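Side-chain contacts in intracellular sulfur oxidation protein DsrF (PDB 2HY5), which is of no established function but could be involved in the oxidation of sulfur stored inside the cell, in complex with DsrE and DsrH: residues A15-I20 / K58-K63; R79-R84 / S120-E125. All coordinates share one frame; numbering follows the deposited sequence.

Interaction 1: residues A15-I20 / K58-K63; sequences APYGTI and KGIGMK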
loop_
_atom_site.group_PDB
_atom_site.type_symbol
_atom_site.label_atom_id
_atom_site.label_comp_id
_atom_site.label_asym_id
_atom_site.label_seq_id
_atom_site.Cartn_x
_atom_site.Cartn_y
_atom_site.Cartn_z
ATOM N N ALA B 15 -2.825 11.127 2.650
ATOM C CA ALA B 15 -3.309 11.630 3.925
ATOM C C ALA B 15 -2.350 11.176 5.013
ATOM O O ALA B 15 -1.706 10.136 4.888
ATOM C CB ALA B 15 -4.718 11.094 4.205
ATOM N N PRO B 16 -2.240 11.955 6.099
ATOM C CA PRO B 16 -1.349 11.621 7.211
ATOM C C PRO B 16 -1.891 10.501 8.102
ATOM O O PRO B 16 -3.091 10.209 8.093
ATOM C CB PRO B 16 -1.231 12.949 7.951
ATOM C CG PRO B 16 -2.596 13.518 7.791
ATOM C CD PRO B 16 -2.900 13.254 6.328
ATOM N N TYR B 17 -0.979 9.869 8.837
ATOM C CA TYR B 17 -1.273 8.799 9.791
ATOM C C TYR B 17 -1.663 7.420 9.272
ATOM O O TYR B 17 -1.215 6.416 9.821
ATOM C CB TYR B 17 -2.313 9.291 10.799
ATOM C CG TYR B 17 -1.878 10.553 11.490
ATOM C CD1 TYR B 17 -2.533 11.762 11.252
ATOM C CD2 TYR B 17 -0.772 10.558 12.344
ATOM C CE1 TYR B 17 -2.095 12.943 11.842
ATOM C CE2 TYR B 17 -0.328 11.737 12.937
ATOM C CZ TYR B 17 -0.991 12.924 12.679
ATOM O OH TYR B 17 -0.534 14.095 13.237
ATOM N N GLY B 18 -2.490 7.359 8.235
ATOM C CA GLY B 18 -2.886 6.067 7.685
ATOM C C GLY B 18 -1.662 5.330 7.170
ATOM O O GLY B 18 -1.595 4.093 7.188
ATOM N N THR B 19 -0.697 6.106 6.688
ATOM C CA THR B 19 0.568 5.580 6.188
ATOM C C THR B 19 1.659 6.520 6.688
ATOM O O THR B 19 1.379 7.621 7.159
ATOM C CB THR B 19 0.630 5.535 4.646
ATOM O OG1 THR B 19 0.336 6.833 4.109
ATOM C CG2 THR B 19 -0.355 4.511 4.093
ATOM N N ILE B 20 2.907 6.095 6.572
ATOM C CA ILE B 20 4.004 6.909 7.053
ATOM C C ILE B 20 4.518 7.904 6.016
ATOM O O ILE B 20 5.330 8.766 6.338
ATOM C CB ILE B 20 5.177 6.004 7.514
ATOM C CG1 ILE B 20 6.134 6.794 8.408
ATOM C CG2 ILE B 20 5.910 5.445 6.303
ATOM C CD1 ILE B 20 7.209 5.948 9.053
ATOM N N LYS B 58 -3.712 11.911 20.539
ATOM C CA LYS B 58 -3.677 11.134 21.775
ATOM C C LYS B 58 -4.573 9.892 21.731
ATOM O O LYS B 58 -4.284 8.884 22.377
ATOM C CB LYS B 58 -4.057 12.022 22.962
ATOM C CG LYS B 58 -3.049 13.128 23.235
ATOM C CD LYS B 58 -3.399 13.907 24.491
ATOM C CE LYS B 58 -2.355 14.970 24.791
ATOM N NZ LYS B 58 -2.668 15.724 26.037
ATOM N N GLY B 59 -5.648 9.963 20.955
ATOM C CA GLY B 59 -6.561 8.838 20.861
ATOM C C GLY B 59 -6.063 7.655 20.047
ATOM O O GLY B 59 -6.558 6.542 20.225
ATOM N N ILE B 60 -5.099 7.876 19.155
ATOM C CA ILE B 60 -4.582 6.786 18.334
ATOM C C ILE B 60 -3.206 6.288 18.759
ATOM O O ILE B 60 -2.625 5.431 18.098
ATOM C CB ILE B 60 -4.532 7.167 16.829
ATOM C CG1 ILE B 60 -3.651 8.394 16.615
ATOM C CG2 ILE B 60 -5.935 7.415 16.308
ATOM C CD1 ILE B 60 -3.373 8.689 15.156
ATOM N N GLY B 61 -2.694 6.831 19.860
ATOM C CA GLY B 61 -1.403 6.407 20.373
ATOM C C GLY B 61 -0.183 6.731 19.532
ATOM O O GLY B 61 0.825 6.031 19.613
ATOM N N MET B 62 -0.264 7.787 18.729
ATOM C CA MET B 62 0.853 8.202 17.879
ATOM C C MET B 62 1.265 9.630 18.181
ATOM O O MET B 62 0.456 10.431 18.639
ATOM C CB MET B 62 0.469 8.154 16.402
ATOM C CG MET B 62 0.316 6.792 15.798
ATOM S SD MET B 62 0.028 7.021 14.039
ATOM C CE MET B 62 1.697 7.220 13.441
ATOM N N LYS B 63 2.522 9.955 17.905
ATOM C CA LYS B 63 3.004 11.308 18.127
ATOM C C LYS B 63 2.413 12.201 17.045
ATOM O O LYS B 63 2.313 11.806 15.882
ATOM C CB LYS B 63 4.528 11.366 18.050
ATOM C CG LYS B 63 5.085 12.775 18.201
ATOM C CD LYS B 63 6.568 12.820 17.886
ATOM C CE LYS B 63 7.095 14.245 17.908
ATOM N NZ LYS B 63 8.497 14.321 17.407
#
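A Met-aromatic contact between two loops joins Y17, in the connection from strand 7-12 to helix 21-32, to M62, in the long segment that leads from strand 38-43 toward strand 79-83. M62 SD stands 4.0 Å from Y17 CD2 and 5.3 Å from the centroid of the ring. The line from centroid to sulfur leans 74° off the ring normal, an oblique approach with CD2 as the nearest ring atom. The first side-chain bond of Y17 points toward residues 58-63, with CG beside the backbone N (chi1 -55°). The M62 chain is extended through chi2, and its bend at chi3 turns only the CE methyl; Y17 and M62 run past each other in opposite directions. The same ring carbon, Y17 CD2, meets the end of the I60 chain at 4.3 Å from CD1, again obliquely. No hydrogen bond links residues 15-20 to residues 58-63; the polar end of Y17 bonds to Q55 through its OH, and F65 meets the ring with its plane inclined at about 55°. Other subunits complete the surroundings: A68 of the DsrH chain packs on Y17 and I60, and K63 NZ forms a salt bridge with D56 of a DsrE chain. Within residues 58-63, a backbone carbonyl also approaches the ring: K63 O lies 4.0 Å from Y17 CE2, at the edge and near the ring plane.

Interaction 2: residues R79-R84 / S120-E125; sequences RIYVDR and SARVSE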
loop_
_atom_site.group_PDB
_atom_site.type_symbol
_atom_site.label_atom_id
_atom_site.label_comp_id
_atom_site.label_asym_id
_atom_site.label_seq_id
_atom_site.Cartn_x
_atom_site.Cartn_y
_atom_site.Cartn_z
ATOM N N ARG B 79 8.253 28.360 -0.833
ATOM C CA ARG B 79 7.177 27.965 -1.732
ATOM C C ARG B 79 6.419 26.707 -1.314
ATOM O O ARG B 79 6.888 25.589 -1.516
ATOM C CB ARG B 79 7.732 27.774 -3.146
ATOM C CG ARG B 79 8.397 29.010 -3.720
ATOM C CD ARG B 79 7.439 30.192 -3.710
ATOM N NE ARG B 79 8.070 31.414 -4.202
ATOM C CZ ARG B 79 7.480 32.604 -4.224
ATOM N NH1 ARG B 79 6.240 32.740 -3.779
ATOM N NH2 ARG B 79 8.131 33.660 -4.693
ATOM N N ILE B 80 5.237 26.909 -0.745
ATOM C CA ILE B 80 4.377 25.817 -0.309
ATOM C C ILE B 80 3.044 26.024 -1.018
ATOM O O ILE B 80 2.389 27.046 -0.833
ATOM C CB ILE B 80 4.189 25.845 1.219
ATOM C CG1 ILE B 80 5.542 25.606 1.896
ATOM C CG2 ILE B 80 3.180 24.790 1.645
ATOM C CD1 ILE B 80 5.491 25.628 3.407
ATOM N N TYR B 81 2.665 25.058 -1.850
ATOM C CA TYR B 81 1.432 25.156 -2.626
ATOM C C TYR B 81 0.389 24.108 -2.291
ATOM O O TYR B 81 0.713 22.967 -1.971
ATOM C CB TYR B 81 1.749 25.058 -4.117
ATOM C CG TYR B 81 2.757 26.069 -4.609
ATOM C CD1 TYR B 81 4.086 25.708 -4.836
ATOM C CD2 TYR B 81 2.381 27.386 -4.858
ATOM C CE1 TYR B 81 5.015 26.637 -5.304
ATOM C CE2 TYR B 81 3.297 28.321 -5.323
ATOM C CZ TYR B 81 4.609 27.941 -5.545
ATOM O OH TYR B 81 5.509 28.869 -6.011
ATOM N N VAL B 82 -0.876 24.505 -2.405
ATOM C CA VAL B 82 -2.000 23.618 -2.132
ATOM C C VAL B 82 -2.981 23.718 -3.292
ATOM O O VAL B 82 -3.401 24.812 -3.660
ATOM C CB VAL B 82 -2.714 24.013 -0.821
ATOM C CG1 VAL B 82 -3.855 23.048 -0.538
ATOM C CG2 VAL B 82 -1.713 24.003 0.324
ATOM N N ASP B 83 -3.334 22.570 -3.866
ATOM C CA ASP B 83 -4.254 22.512 -5.003
ATOM C C ASP B 83 -5.671 22.910 -4.603
ATOM O O ASP B 83 -6.292 22.248 -3.784
ATOM C CB ASP B 83 -4.256 21.098 -5.590
ATOM C CG ASP B 83 -5.131 20.981 -6.819
ATOM O OD1 ASP B 83 -4.856 21.690 -7.811
ATOM O OD2 ASP B 83 -6.094 20.184 -6.793
ATOM N N ARG B 84 -6.196 23.976 -5.202
ATOM C CA ARG B 84 -7.538 24.431 -4.842
ATOM C C ARG B 84 -8.643 23.425 -5.150
ATOM O O ARG B 84 -9.613 23.322 -4.405
ATOM C CB ARG B 84 -7.855 25.779 -5.517
ATOM C CG ARG B 84 -8.259 25.711 -6.978
ATOM C CD ARG B 84 -8.344 27.120 -7.571
ATOM N NE ARG B 84 -9.338 27.963 -6.909
ATOM C CZ ARG B 84 -10.636 27.973 -7.207
ATOM N NH1 ARG B 84 -11.107 27.186 -8.164
ATOM N NH2 ARG B 84 -11.465 28.772 -6.547
ATOM N N SER B 120 -5.352 24.516 -10.975
ATOM C CA SER B 120 -4.780 23.391 -11.709
ATOM C C SER B 120 -3.724 23.758 -12.752
ATOM O O SER B 120 -2.738 23.037 -12.916
ATOM C CB SER B 120 -5.898 22.581 -12.370
ATOM O OG SER B 120 -6.652 23.380 -13.264
ATOM N N ALA B 121 -3.924 24.866 -13.458
ATOM C CA ALA B 121 -2.968 25.295 -14.479
ATOM C C ALA B 121 -1.633 25.667 -13.845
ATOM O O ALA B 121 -0.573 25.361 -14.385
ATOM C CB ALA B 121 -3.530 26.482 -15.258
ATOM N N ARG B 122 -1.687 26.328 -12.692
ATOM C CA ARG B 122 -0.475 26.729 -11.988
ATOM C C ARG B 122 0.266 25.491 -11.492
ATOM O O ARG B 122 1.497 25.440 -11.508
ATOM C CB ARG B 122 -0.838 27.639 -10.811
ATOM C CG ARG B 122 0.334 28.084 -9.952
ATOM C CD ARG B 122 1.377 28.868 -10.742
ATOM N NE ARG B 122 2.442 29.355 -9.865
ATOM C CZ ARG B 122 3.619 29.809 -10.286
ATOM N NH1 ARG B 122 3.897 29.845 -11.583
ATOM N NH2 ARG B 122 4.524 30.219 -9.408
ATOM N N VAL B 123 -0.488 24.491 -11.045
ATOM C CA VAL B 123 0.108 23.247 -10.568
ATOM C C VAL B 123 0.896 22.608 -11.709
ATOM O O VAL B 123 2.056 22.225 -11.545
ATOM C CB VAL B 123 -0.979 22.249 -10.093
ATOM C CG1 VAL B 123 -0.355 20.885 -9.791
ATOM C CG2 VAL B 123 -1.666 22.784 -8.855
ATOM N N SER B 124 0.260 22.511 -12.872
ATOM C CA SER B 124 0.902 21.916 -14.036
ATOM C C SER B 124 2.161 22.693 -14.391
ATOM O O SER B 124 3.169 22.109 -14.786
ATOM C CB SER B 124 -0.054 21.914 -15.235
ATOM O OG SER B 124 -1.171 21.071 -15.002
ATOM N N GLU B 125 2.098 24.011 -14.237
ATOM C CA GLU B 125 3.234 24.873 -14.548
ATOM C C GLU B 125 4.394 24.584 -13.609
ATOM O O GLU B 125 5.542 24.471 -14.041
ATOM C CB GLU B 125 2.830 26.345 -14.433
ATOM C CG GLU B 125 3.920 27.319 -14.863
ATOM C CD GLU B 125 3.487 28.774 -14.772
ATOM O OE1 GLU B 125 4.275 29.654 -15.186
ATOM O OE2 GLU B 125 2.365 29.042 -14.286
HETATM O O HOH W 1 4.033 31.672 -6.835
#
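D83 and Y81, two residues apart on strand 79-83, meet V123 and R122 on helix 120-129. The D83 side chain has CG anti to the backbone N (chi1 -177°), which brings OD1 to 3.5 Å from V123 CG2, with the two side chains crossing at about a right angle. OD1 also lies 4.3 Å from S120 CA, near the start of the helix. The other oxygen, OD2, is held by S86 OG, and the side chain caps a backbone N of helix 84-89, for which D83 is the N-cap. Strand and helix belong to an alpha/beta fold with a parallel sheet: the segment axes come within 9.0 Å of each other, at 134° between their N-to-C directions, and strand 115-118, next to 79-83 in the sheet, leads into the helix. L42 of strand 38-43 packs on both Y81 and V123, and F23 of the DsrH chain packs on D83 and V123. At the Y81 end, OH is 3.8 Å from R122 NH2, and solvent joins the two. Water 1 accepts a hydrogen bond from R122 NH2 at 3.0 Å. It is also hydrogen-bonded to Y81 OH, at 3.3 Å and in the plane of the ring. The ring and guanidinium planes are 85° apart. R122 NH1 reaches E125 OE2, three residues further along the same helix, at 3.2 Å in a weak hydrogen bond that is part of a salt bridge.

How the interactions relate
From the N terminus, the chain runs through strand 7-12 into residues 15-20 and, after helix 21-32 and strand 38-43, reaches residues 58-63, where interaction 1 closes a loop of 37 intervening residues. Interaction 2 opens only at strand 79-83 and closes at helix 120-129, spanning 35 residues, so the two follow in series and neither nest nor cross. Interaction 1 joins the loops that follow strands 7-12 and 38-43; interaction 2 packs a helix against the parallel sheet. Their centres are 26 Å apart, on opposite sides of the chain's centre, and their nearest atoms remain about 12 Å apart. The DsrH chain borders both, and two DsrE chains also reach interaction 1.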